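Local coordinates for putative flagellar hook-associated protein (Vibrio parahaemolyticus, PDB 3PWX) that probably serves as a structural component of the bacterial flagellum, at residues 18-23 and 217-222; 24-29 and 127-132; 56-61 and 76-81; 143-148 and 188-193. One frame throughout, in Å; residues are numbered along the deposited sequence.

Contact 1 of 4, residues 18-23 and 217-222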
loop_
_atom_site.group_PDB
_atom_site.type_symbol
_atom_site.label_atom_id
_atom_site.label_comp_id
_atom_site.label_asym_id
_atom_site.label_seq_id
_atom_site.Cartn_x
_atom_site.Cartn_y
_atom_site.Cartn_z
ATOM N N ARG A 18 24.777 -3.061 0.911
ATOM C CA ARG A 18 23.721 -2.055 0.771
ATOM C C ARG A 18 22.361 -2.669 0.411
ATOM O O ARG A 18 21.336 -2.165 0.862
ATOM C CB ARG A 18 24.098 -1.028 -0.269
ATOM C CG ARG A 18 22.959 -0.155 -0.728
ATOM C CD ARG A 18 23.461 0.833 -1.788
ATOM N NE ARG A 18 22.650 2.050 -1.897
ATOM C CZ ARG A 18 23.089 3.210 -2.392
ATOM N NH1 ARG A 18 24.347 3.361 -2.786
ATOM N NH2 ARG A 18 22.282 4.254 -2.446
ATOM N N GLU A 19 22.355 -3.730 -0.396
ATOM C CA GLU A 19 21.119 -4.436 -0.718
ATOM C C GLU A 19 20.653 -5.248 0.487
ATOM O O GLU A 19 19.461 -5.298 0.793
ATOM C CB GLU A 19 21.263 -5.318 -1.959
ATOM C CG GLU A 19 19.937 -6.011 -2.404
ATOM C CD GLU A 19 20.080 -6.926 -3.648
ATOM O OE1 GLU A 19 21.142 -6.869 -4.369
ATOM O OE2 GLU A 19 19.114 -7.696 -3.922
ATOM N N ASN A 20 21.595 -5.858 1.189
ATOM C CA ASN A 20 21.295 -6.549 2.435
ATOM C C ASN A 20 20.705 -5.623 3.495
ATOM O O ASN A 20 19.717 -5.957 4.132
ATOM C CB ASN A 20 22.544 -7.261 2.938
ATOM C CG ASN A 20 22.245 -8.558 3.593
ATOM O OD1 ASN A 20 21.279 -8.678 4.355
ATOM N ND2 ASN A 20 23.071 -9.552 3.323
ATOM N N SER A 21 21.262 -4.436 3.634
ATOM C CA SER A 21 20.754 -3.436 4.561
ATOM C C SER A 21 19.354 -2.898 4.199
ATOM O O SER A 21 18.550 -2.600 5.104
ATOM C CB SER A 21 21.727 -2.271 4.684
ATOM O OG SER A 21 21.042 -1.079 5.045
ATOM N N ALA A 22 19.047 -2.794 2.907
ATOM C CA ALA A 22 17.709 -2.390 2.481
ATOM C C ALA A 22 16.650 -3.424 2.923
ATOM O O ALA A 22 15.719 -3.086 3.660
ATOM C CB ALA A 22 17.668 -2.157 0.972
ATOM N N ILE A 23 16.826 -4.679 2.523
ATOM C CA ILE A 23 16.013 -5.792 3.007
ATOM C C ILE A 23 15.805 -5.811 4.538
ATOM O O ILE A 23 14.646 -5.972 5.048
ATOM C CB ILE A 23 16.604 -7.120 2.535
ATOM C CG1 ILE A 23 16.841 -7.085 1.006
ATOM C CG2 ILE A 23 15.745 -8.299 2.935
ATOM C CD1 ILE A 23 17.527 -8.393 0.419
ATOM N N PHE A 217 19.949 -15.456 -1.005
ATOM C CA PHE A 217 20.722 -15.419 -2.235
ATOM C C PHE A 217 21.808 -14.459 -1.970
ATOM O O PHE A 217 22.948 -14.785 -2.228
ATOM C CB PHE A 217 19.906 -14.995 -3.459
ATOM C CG PHE A 217 18.695 -15.852 -3.706
ATOM C CD1 PHE A 217 18.824 -17.234 -3.968
ATOM C CD2 PHE A 217 17.400 -15.300 -3.647
ATOM C CE1 PHE A 217 17.695 -18.033 -4.162
ATOM C CE2 PHE A 217 16.262 -16.108 -3.863
ATOM C CZ PHE A 217 16.420 -17.466 -4.114
ATOM N N VAL A 218 21.456 -13.313 -1.382
ATOM C CA VAL A 218 22.431 -12.286 -1.022
ATOM C C VAL A 218 23.525 -12.778 -0.080
ATOM O O VAL A 218 24.675 -12.608 -0.406
ATOM C CB VAL A 218 21.784 -10.942 -0.555
ATOM C CG1 VAL A 218 22.847 -9.876 -0.232
ATOM C CG2 VAL A 218 20.861 -10.385 -1.644
ATOM N N ASP A 219 23.199 -13.378 1.065
ATOM C CA ASP A 219 24.243 -13.986 1.921
ATOM C C ASP A 219 25.142 -15.010 1.197
ATOM O O ASP A 219 26.360 -14.987 1.398
ATOM C CB ASP A 219 23.676 -14.676 3.153
ATOM C CG ASP A 219 23.057 -13.728 4.157
ATOM O OD1 ASP A 219 23.511 -12.580 4.337
ATOM O OD2 ASP A 219 22.075 -14.181 4.811
ATOM N N LYS A 220 24.552 -15.893 0.382
ATOM C CA LYS A 220 25.306 -16.901 -0.357
ATOM C C LYS A 220 26.318 -16.294 -1.334
ATOM O O LYS A 220 27.514 -16.543 -1.225
ATOM C CB LYS A 220 24.378 -17.824 -1.129
ATOM C CG LYS A 220 25.128 -18.892 -1.872
ATOM C CD LYS A 220 24.634 -19.009 -3.294
ATOM C CE LYS A 220 25.700 -19.662 -4.161
ATOM N NZ LYS A 220 25.133 -20.751 -5.008
ATOM N N VAL A 221 25.823 -15.508 -2.289
ATOM C CA VAL A 221 26.658 -14.792 -3.242
ATOM C C VAL A 221 27.697 -13.950 -2.508
ATOM O O VAL A 221 28.845 -13.836 -2.969
ATOM C CB VAL A 221 25.820 -13.921 -4.237
ATOM C CG1 VAL A 221 26.719 -13.155 -5.203
ATOM C CG2 VAL A 221 24.809 -14.788 -5.029
ATOM N N SER A 222 27.313 -13.389 -1.359
ATOM C CA SER A 222 28.257 -12.590 -0.551
ATOM C C SER A 222 29.293 -13.451 0.187
ATOM O O SER A 222 30.439 -13.035 0.380
ATOM C CB SER A 222 27.521 -11.667 0.422
ATOM O OG SER A 222 28.231 -11.580 1.642
#

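Contact 2 of 4, residues 24-29 and 127-132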
loop_
_atom_site.group_PDB
_atom_site.type_symbol
_atom_site.label_atom_id
_atom_site.label_comp_id
_atom_site.label_asym_id
_atom_site.label_seq_id
_atom_site.Cartn_x
_atom_site.Cartn_y
_atom_site.Cartn_z
ATOM N N ALA A 24 16.897 -5.601 5.281
ATOM C CA ALA A 24 16.776 -5.637 6.746
ATOM C C ALA A 24 15.901 -4.475 7.169
ATOM O O ALA A 24 15.149 -4.597 8.109
ATOM C CB ALA A 24 18.122 -5.583 7.437
ATOM N N GLN A 25 15.943 -3.378 6.431
ATOM C CA GLN A 25 15.077 -2.278 6.777
ATOM C C GLN A 25 13.607 -2.586 6.458
ATOM O O GLN A 25 12.716 -2.342 7.295
ATOM C CB GLN A 25 15.519 -0.974 6.132
ATOM C CG GLN A 25 14.978 0.195 6.939
ATOM C CD GLN A 25 15.008 1.549 6.164
ATOM O OE1 GLN A 25 13.975 2.265 6.097
ATOM N NE2 GLN A 25 16.182 1.899 5.583
ATOM N N TYR A 26 13.333 -3.127 5.272
ATOM C CA TYR A 26 11.955 -3.499 4.961
ATOM C C TYR A 26 11.421 -4.491 5.962
ATOM O O TYR A 26 10.291 -4.383 6.380
ATOM C CB TYR A 26 11.815 -4.078 3.578
ATOM C CG TYR A 26 12.083 -3.089 2.473
ATOM C CD1 TYR A 26 11.450 -1.849 2.443
ATOM C CD2 TYR A 26 12.934 -3.408 1.424
ATOM C CE1 TYR A 26 11.706 -0.896 1.364
ATOM C CE2 TYR A 26 13.182 -2.481 0.369
ATOM C CZ TYR A 26 12.571 -1.230 0.360
ATOM O OH TYR A 26 12.785 -0.365 -0.696
ATOM N N GLN A 27 12.216 -5.468 6.372
ATOM C CA GLN A 27 11.681 -6.481 7.243
ATOM C C GLN A 27 11.449 -5.910 8.627
ATOM O O GLN A 27 10.586 -6.416 9.398
ATOM C CB GLN A 27 12.569 -7.707 7.296
ATOM C CG GLN A 27 12.736 -8.378 5.965
ATOM C CD GLN A 27 13.288 -9.768 6.126
ATOM O OE1 GLN A 27 14.488 -9.936 6.186
ATOM N NE2 GLN A 27 12.392 -10.783 6.232
ATOM N N SER A 28 12.182 -4.849 8.938
ATOM C CA SER A 28 11.936 -4.109 10.168
ATOM C C SER A 28 10.675 -3.269 10.092
ATOM O O SER A 28 10.024 -3.077 11.107
ATOM C CB SER A 28 13.116 -3.232 10.542
ATOM O OG SER A 28 12.731 -2.363 11.577
ATOM N N ASN A 29 10.319 -2.770 8.906
ATOM C CA ASN A 29 9.074 -2.025 8.719
ATOM C C ASN A 29 7.908 -2.971 8.872
ATOM O O ASN A 29 6.909 -2.646 9.532
ATOM C CB ASN A 29 9.036 -1.397 7.329
ATOM C CG ASN A 29 9.960 -0.195 7.206
ATOM O OD1 ASN A 29 10.602 0.226 8.181
ATOM N ND2 ASN A 29 10.040 0.372 5.983
ATOM N N VAL A 127 0.155 4.900 5.513
ATOM C CA VAL A 127 0.841 3.816 4.821
ATOM C C VAL A 127 2.247 3.626 5.386
ATOM O O VAL A 127 2.903 4.571 5.905
ATOM C CB VAL A 127 1.004 4.115 3.305
ATOM C CG1 VAL A 127 -0.341 4.492 2.678
ATOM C CG2 VAL A 127 2.029 5.185 3.078
ATOM N N VAL A 128 2.719 2.408 5.190
ATOM C CA VAL A 128 4.069 1.984 5.485
ATOM C C VAL A 128 4.608 1.256 4.268
ATOM O O VAL A 128 3.906 0.380 3.654
ATOM C CB VAL A 128 4.009 1.027 6.721
ATOM C CG1 VAL A 128 5.152 0.014 6.759
ATOM C CG2 VAL A 128 4.010 1.861 7.956
ATOM N N THR A 129 5.854 1.583 3.938
ATOM C CA THR A 129 6.594 0.977 2.808
ATOM C C THR A 129 7.175 -0.360 3.252
ATOM O O THR A 129 7.877 -0.424 4.268
ATOM C CB THR A 129 7.709 1.872 2.368
ATOM O OG1 THR A 129 7.108 3.051 1.840
ATOM C CG2 THR A 129 8.555 1.222 1.247
ATOM N N VAL A 130 6.904 -1.421 2.501
ATOM C CA VAL A 130 7.214 -2.703 3.003
ATOM C C VAL A 130 8.068 -3.493 2.014
ATOM O O VAL A 130 8.454 -4.625 2.324
ATOM C CB VAL A 130 5.906 -3.482 3.406
ATOM C CG1 VAL A 130 5.120 -2.710 4.503
ATOM C CG2 VAL A 130 5.009 -3.781 2.198
ATOM N N ALA A 131 8.294 -2.930 0.814
ATOM C CA ALA A 131 9.273 -3.403 -0.164
ATOM C C ALA A 131 9.374 -2.302 -1.204
ATOM O O ALA A 131 8.483 -1.445 -1.272
ATOM C CB ALA A 131 8.879 -4.733 -0.832
ATOM N N LYS A 132 10.438 -2.315 -2.018
ATOM C CA LYS A 132 10.663 -1.272 -2.978
ATOM C C LYS A 132 9.405 -0.984 -3.747
ATOM O O LYS A 132 8.930 -1.834 -4.484
ATOM C CB LYS A 132 11.769 -1.664 -3.947
ATOM C CG LYS A 132 12.274 -0.450 -4.804
ATOM C CD LYS A 132 12.538 0.799 -3.905
ATOM C CE LYS A 132 13.536 1.825 -4.532
ATOM N NZ LYS A 132 12.780 3.046 -5.001
#

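Contact 3 of 4, residues 56-61 and 76-81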
loop_
_atom_site.group_PDB
_atom_site.type_symbol
_atom_site.label_atom_id
_atom_site.label_comp_id
_atom_site.label_asym_id
_atom_site.label_seq_id
_atom_site.Cartn_x
_atom_site.Cartn_y
_atom_site.Cartn_z
ATOM N N ASP A 56 -26.767 -8.261 24.937
ATOM C CA ASP A 56 -27.382 -9.224 25.813
ATOM C C ASP A 56 -28.305 -8.563 26.845
ATOM O O ASP A 56 -29.335 -9.143 27.260
ATOM C CB ASP A 56 -26.289 -9.989 26.541
ATOM C CG ASP A 56 -25.594 -11.016 25.664
ATOM O OD1 ASP A 56 -26.027 -11.329 24.520
ATOM O OD2 ASP A 56 -24.566 -11.514 26.143
ATOM N N ILE A 57 -27.909 -7.359 27.255
ATOM C CA ILE A 57 -28.655 -6.540 28.202
ATOM C C ILE A 57 -29.920 -5.965 27.573
ATOM O O ILE A 57 -31.019 -6.042 28.161
ATOM C CB ILE A 57 -27.787 -5.382 28.759
ATOM C CG1 ILE A 57 -26.730 -5.914 29.736
ATOM C CG2 ILE A 57 -28.660 -4.309 29.390
ATOM C CD1 ILE A 57 -25.561 -4.952 29.930
ATOM N N VAL A 58 -29.763 -5.359 26.400
ATOM C CA VAL A 58 -30.901 -4.968 25.597
ATOM C C VAL A 58 -31.837 -6.170 25.358
ATOM O O VAL A 58 -33.046 -6.055 25.589
ATOM C CB VAL A 58 -30.453 -4.356 24.293
ATOM C CG1 VAL A 58 -31.637 -4.083 23.391
ATOM C CG2 VAL A 58 -29.688 -3.079 24.593
ATOM N N LEU A 59 -31.276 -7.314 24.938
ATOM C CA LEU A 59 -32.061 -8.535 24.752
ATOM C C LEU A 59 -32.909 -8.946 25.993
ATOM O O LEU A 59 -34.112 -9.199 25.851
ATOM C CB LEU A 59 -31.210 -9.692 24.213
ATOM C CG LEU A 59 -30.711 -9.612 22.754
ATOM C CD1 LEU A 59 -29.796 -10.761 22.472
ATOM C CD2 LEU A 59 -31.803 -9.543 21.676
ATOM N N TRP A 60 -32.312 -8.983 27.194
ATOM C CA TRP A 60 -33.106 -9.294 28.384
ATOM C C TRP A 60 -34.051 -8.155 28.713
ATOM O O TRP A 60 -35.267 -8.346 28.711
ATOM C CB TRP A 60 -32.293 -9.678 29.627
ATOM C CG TRP A 60 -33.212 -10.427 30.605
ATOM C CD1 TRP A 60 -34.352 -9.935 31.198
ATOM C CD2 TRP A 60 -33.097 -11.799 31.048
ATOM N NE1 TRP A 60 -34.943 -10.899 31.980
ATOM C CE2 TRP A 60 -34.201 -12.053 31.913
ATOM C CE3 TRP A 60 -32.172 -12.834 30.805
ATOM C CZ2 TRP A 60 -34.405 -13.302 32.542
ATOM C CZ3 TRP A 60 -32.373 -14.076 31.429
ATOM C CH2 TRP A 60 -33.485 -14.297 32.289
ATOM N N GLY A 61 -33.479 -6.984 28.972
ATOM C CA GLY A 61 -34.206 -5.743 29.288
ATOM C C GLY A 61 -35.382 -5.269 28.439
ATOM O O GLY A 61 -36.214 -4.502 28.923
ATOM N N THR A 76 -26.761 1.190 34.434
ATOM C CA THR A 76 -25.351 1.316 34.790
ATOM C C THR A 76 -24.438 0.413 33.947
ATOM O O THR A 76 -23.361 0.855 33.497
ATOM C CB THR A 76 -25.168 0.960 36.276
ATOM O OG1 THR A 76 -26.067 1.761 37.044
ATOM C CG2 THR A 76 -23.740 1.172 36.776
ATOM N N GLU A 77 -24.838 -0.841 33.743
ATOM C CA GLU A 77 -24.011 -1.740 32.951
ATOM C C GLU A 77 -23.970 -1.365 31.459
ATOM O O GLU A 77 -22.915 -1.523 30.817
ATOM C CB GLU A 77 -24.385 -3.202 33.178
ATOM C CG GLU A 77 -23.900 -3.777 34.523
ATOM C CD GLU A 77 -22.536 -4.479 34.407
ATOM O OE1 GLU A 77 -21.521 -3.807 34.065
ATOM O OE2 GLU A 77 -22.484 -5.713 34.658
ATOM N N LEU A 78 -25.079 -0.832 30.925
ATOM C CA LEU A 78 -25.064 -0.266 29.568
ATOM C C LEU A 78 -24.094 0.882 29.479
ATOM O O LEU A 78 -23.193 0.859 28.606
ATOM C CB LEU A 78 -26.425 0.182 29.066
ATOM C CG LEU A 78 -27.391 -0.916 28.617
ATOM C CD1 LEU A 78 -28.766 -0.283 28.391
ATOM C CD2 LEU A 78 -26.912 -1.734 27.368
ATOM N N LYS A 79 -24.225 1.840 30.387
ATOM C CA LYS A 79 -23.284 2.937 30.456
ATOM C C LYS A 79 -21.837 2.488 30.599
ATOM O O LYS A 79 -20.980 3.161 30.107
ATOM C CB LYS A 79 -23.639 3.929 31.556
ATOM C CG LYS A 79 -24.780 4.911 31.227
ATOM C CD LYS A 79 -25.130 5.748 32.492
ATOM C CE LYS A 79 -26.378 6.614 32.308
ATOM N NZ LYS A 79 -26.817 7.344 33.571
ATOM N N SER A 80 -21.572 1.352 31.240
ATOM C CA SER A 80 -20.213 0.810 31.353
ATOM C C SER A 80 -19.590 0.392 30.061
ATOM O O SER A 80 -18.447 0.772 29.795
ATOM C CB SER A 80 -20.152 -0.414 32.230
ATOM O OG SER A 80 -19.460 -0.047 33.380
ATOM N N TYR A 81 -20.332 -0.411 29.301
ATOM C CA TYR A 81 -19.898 -0.904 27.991
ATOM C C TYR A 81 -19.837 0.244 26.970
ATOM O O TYR A 81 -18.920 0.309 26.168
ATOM C CB TYR A 81 -20.770 -2.089 27.534
ATOM C CG TYR A 81 -20.663 -3.284 28.494
ATOM C CD1 TYR A 81 -19.437 -3.925 28.667
ATOM C CD2 TYR A 81 -21.747 -3.734 29.241
ATOM C CE1 TYR A 81 -19.282 -5.006 29.517
ATOM C CE2 TYR A 81 -21.602 -4.838 30.131
ATOM C CZ TYR A 81 -20.344 -5.464 30.233
ATOM O OH TYR A 81 -20.068 -6.517 31.038
#

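Contact 4 of 4, residues 143-148 and 188-193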
loop_
_atom_site.group_PDB
_atom_site.type_symbol
_atom_site.label_atom_id
_atom_site.label_comp_id
_atom_site.label_asym_id
_atom_site.label_seq_id
_atom_site.Cartn_x
_atom_site.Cartn_y
_atom_site.Cartn_z
ATOM N N GLN A 143 -13.939 6.598 12.391
ATOM C CA GLN A 143 -14.943 7.178 11.538
ATOM C C GLN A 143 -15.518 6.251 10.495
ATOM O O GLN A 143 -16.685 6.350 10.198
ATOM C CB GLN A 143 -14.456 8.444 10.875
ATOM C CG GLN A 143 -15.476 8.990 9.980
ATOM C CD GLN A 143 -15.305 10.429 9.891
ATOM O OE1 GLN A 143 -15.755 11.161 10.809
ATOM N NE2 GLN A 143 -14.609 10.893 8.831
ATOM N N GLU A 144 -14.724 5.358 9.933
ATOM C CA GLU A 144 -15.272 4.370 9.023
ATOM C C GLU A 144 -16.014 3.259 9.775
ATOM O O GLU A 144 -17.087 2.820 9.330
ATOM C CB GLU A 144 -14.164 3.814 8.120
ATOM C CG GLU A 144 -14.635 2.613 7.320
ATOM C CD GLU A 144 -13.509 2.005 6.486
ATOM O OE1 GLU A 144 -12.490 2.719 6.222
ATOM O OE2 GLU A 144 -13.653 0.819 6.075
ATOM N N ILE A 145 -15.478 2.844 10.926
ATOM C CA ILE A 145 -16.062 1.732 11.713
ATOM C C ILE A 145 -17.407 2.015 12.380
ATOM O O ILE A 145 -18.316 1.133 12.423
ATOM C CB ILE A 145 -15.012 1.142 12.693
ATOM C CG1 ILE A 145 -13.856 0.493 11.851
ATOM C CG2 ILE A 145 -15.606 0.128 13.541
ATOM C CD1 ILE A 145 -12.582 0.215 12.617
ATOM N N LEU A 146 -17.559 3.259 12.859
ATOM C CA LEU A 146 -18.758 3.717 13.540
ATOM C C LEU A 146 -19.863 4.167 12.565
ATOM O O LEU A 146 -21.040 4.304 12.957
ATOM C CB LEU A 146 -18.405 4.841 14.520
ATOM C CG LEU A 146 -17.716 4.345 15.797
ATOM C CD1 LEU A 146 -17.498 5.454 16.858
ATOM C CD2 LEU A 146 -18.510 3.202 16.496
ATOM N N ASP A 147 -19.512 4.357 11.304
ATOM C CA ASP A 147 -20.510 4.751 10.318
ATOM C C ASP A 147 -21.443 3.582 9.985
ATOM O O ASP A 147 -21.071 2.616 9.310
ATOM C CB ASP A 147 -19.817 5.324 9.061
ATOM C CG ASP A 147 -20.738 5.395 7.837
ATOM O OD1 ASP A 147 -21.595 4.512 7.649
ATOM O OD2 ASP A 147 -20.573 6.310 7.004
ATOM N N ILE A 148 -22.667 3.692 10.473
ATOM C CA ILE A 148 -23.729 2.755 10.125
ATOM C C ILE A 148 -24.785 3.451 9.273
ATOM O O ILE A 148 -25.916 2.982 9.164
ATOM C CB ILE A 148 -24.340 2.066 11.377
ATOM C CG1 ILE A 148 -24.544 3.085 12.501
ATOM C CG2 ILE A 148 -23.409 1.012 11.870
ATOM C CD1 ILE A 148 -25.505 2.645 13.610
ATOM N N ALA A 188 -20.884 -5.955 12.746
ATOM C CA ALA A 188 -20.442 -6.295 11.384
ATOM C C ALA A 188 -19.216 -5.449 10.917
ATOM O O ALA A 188 -18.238 -5.946 10.282
ATOM C CB ALA A 188 -21.595 -6.140 10.417
ATOM N N ASN A 189 -19.254 -4.174 11.245
ATOM C CA ASN A 189 -18.150 -3.310 10.826
ATOM C C ASN A 189 -16.881 -3.665 11.627
ATOM O O ASN A 189 -15.781 -3.762 11.073
ATOM C CB ASN A 189 -18.528 -1.836 11.041
ATOM C CG ASN A 189 -19.499 -1.305 9.998
ATOM O OD1 ASN A 189 -19.803 -1.958 9.041
ATOM N ND2 ASN A 189 -19.966 -0.095 10.189
ATOM N N VAL A 190 -17.028 -3.833 12.938
ATOM C CA VAL A 190 -15.883 -4.154 13.800
ATOM C C VAL A 190 -15.254 -5.453 13.369
ATOM O O VAL A 190 -14.032 -5.544 13.250
ATOM C CB VAL A 190 -16.268 -4.191 15.323
ATOM C CG1 VAL A 190 -15.208 -4.927 16.146
ATOM C CG2 VAL A 190 -16.389 -2.814 15.828
ATOM N N LEU A 191 -16.091 -6.431 13.037
ATOM C CA LEU A 191 -15.624 -7.752 12.645
ATOM C C LEU A 191 -15.040 -7.715 11.259
ATOM O O LEU A 191 -14.090 -8.434 10.972
ATOM C CB LEU A 191 -16.774 -8.798 12.725
ATOM C CG LEU A 191 -17.262 -9.303 14.113
ATOM C CD1 LEU A 191 -18.305 -10.403 13.978
ATOM C CD2 LEU A 191 -16.091 -9.794 15.013
ATOM N N GLY A 192 -15.608 -6.886 10.391
ATOM C CA GLY A 192 -15.079 -6.738 9.027
ATOM C C GLY A 192 -13.681 -6.129 9.052
ATOM O O GLY A 192 -12.784 -6.553 8.310
ATOM N N ALA A 193 -13.486 -5.143 9.907
ATOM C CA ALA A 193 -12.168 -4.545 10.179
ATOM C C ALA A 193 -11.097 -5.517 10.591
ATOM O O ALA A 193 -9.969 -5.409 10.143
ATOM C CB ALA A 193 -12.321 -3.534 11.319
#

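Contact 1 of 4, residues 18-23 and 217-222
This is a sparse helix-helix contact between V218 and the side chains of E19, N20 and I23, where the early part of helix 7-61 meets the last turns of helix 172-223. The two segments run at 158° to each other, with axes 10.4 Å apart. V218 divides its branches between its neighbours. CG1 lies anti to the backbone N (chi1 -178°) and meets the amide of N20, at 3.6 Å from N20 ND2. CG2 takes the carboxylate end of E19, 3.9 Å from E19 OE2, and loosely approaches I23 CD1 at 4.4 Å. One polar link joins the helices: N20 ND2 donates to D219 OD1 over 3.2 Å. The acceptor lies close to the plane of the N20 amide, but the donor reaches D219 from above its carboxylate plane. The other oxygen, D219 OD2, forms a salt bridge with K215 on its own helix. The lysine is likely to limit how the carboxylate turns. Segment 18-23 falls in a predicted coiled coil. I23 also rests on N214 and H211, one and two turns before V218 on helix 172-223, while V218, V221 and S222 lie against L16 of helix 7-61.

Contact 2 of 4, residues 24-29 and 127-132
Y26 lays one face of its ring over the backbone of A131. The A131 CA sits 3.6 Å from the ring centroid, only 7° off the ring normal, which makes a CH-pi contact. The backbone N of A131 lies over the same ring, 3.7 Å from Y26 CD1. T129 comes in obliquely, its CG2 methyl 3.8 Å from Y26 CE1. At the far end of the ring, Y26 OH lies 3.2 Å from K132 CA and 3.4 Å from K132 CD. The lysine passes the hydroxyl as far as CD, and only its end leads away. One turn further along the helix, N29 supplies the polar part of the contact. Its ND2 donates to T129 O over 2.9 Å, at an N-H...O angle of 155°. The donor is tilted from the carbonyl plane. With CG anti to its carbonyl carbon (chi1 -74°), N29 turns its amide to the strand, and its CB touches V128 CG1 at 4.2 Å. H211 of helix 172-223 meets the Y26 ring with nearly parallel planes and also bonds to V130 O. A131 and K132 further pack on N203 and R200 of the second subunit. The arrangement is that of a beta hairpin, strands 127-131 and 134-137, laid across a long helix, with an aromatic ring and an asparagine gripping the strand backbone.

Contact 3 of 4, residues 56-61 and 76-81
I57 and L78 bury the most surface here, and I57 is the centre of the contact. Its two branches have different partners. CG2 lies anti to the backbone N and meets L78, 3.7 Å from L78 CG and about as far from L78 CD2. The longer branch, CG1 to CD1, is anti to the carbonyl carbon (chi1 -72°) and carries CD1 on towards E77 and Y81. The I57 and L78 side chains lie alongside each other, pointing opposite ways, so they overlap along their sides.

The end of that longer branch meets two residues. I57 CD1 stands 3.9 Å from E77 CB, the aliphatic root of the glutamate, whose chain bends at chi2 and leads its carboxylate away. The same methyl lies at the edge of the Y81 ring, near its plane, 4.0 Å from Y81 CE2. It does not rest on a ring face.

L78 also reaches the next residue of the first helix. L78 CD2 is 4.1 Å from V58 CG2, and these two side chains are nearly perpendicular. Both continue into a larger apolar layer: V58 and L78 touch I158 of helix 154-166, and V58 also meets L180 of helix 172-223. Y81 also packs on S50, S53 and M54 of helix 7-61.

The axes of the segments are 10.7 Å apart and run at 157° to each other. Side chains from consecutive helices thus meet along one seam, as in an antiparallel helical hairpin that forms part of a helical bundle.

Contact 4 of 4, residues 143-148 and 188-193
N189 is the polar centre of this contact, and its amide nitrogen serves two backbone carbonyls where helix 142-145 gives way to loop. N189 ND2 donates to I145 O over 3.0 Å, at an N-H...O angle of 154°. The oxygen lies close to the plane of the N189 amide. The donor, however, stands well above the carbonyl plane of I145. The second bond, from N189 ND2 to D147 O over 3.1 Å, is weak because its N-H...O angle is only 125°. One nitrogen thus faces two carbonyls two residues apart in the chain, bonding well to the first and weakly to the second. N189 can do this because its CG is anti to its carbonyl carbon (chi1 -76°), which turns the amide to the other segment. The methyl I148 CG2 lies beside the same nitrogen, at 4.0 Å from ND2.

D147 uses its own side chain locally. D147 OD1 accepts from G149 N, within the loop that follows. At the other end of the short helix, E144 N donates to T141 OG1.

Apolar contacts accompany the amide along the same helix. I145 CG2 meets V190 CG2 at 3.8 Å, one side chain set almost square to the other. I145 CD1 touches A193 CB at 4.0 Å. M140 adjoins both I145 and A193, and V190 continues on to V47 and S48 of helix 7-61.

The arrangement is that of a short helix and its exit loop docked on a long helix, with an asparagine side chain binding carbonyls at the turn.

In the fold
Contacts 1, 2 and 3 all use helix 7-61, and contacts 1 and 4 share helix 172-223. All four are partly buried. Contact 4 lies nearest the chain centre, about 10 Å from it, and contact 1 is the farthest at about 35 Å. Contacts 1 and 3 lie on opposite sides of that centre, their own centres about 57 Å apart. Contact 3 is wholly apolar in its pairings, whereas each of the others adds an asparagine amide donor. That donor meets a carboxylate in contact 1 and backbone carbonyls in contacts 2 and 4. Contact 2 alone has the second subunit at its edge.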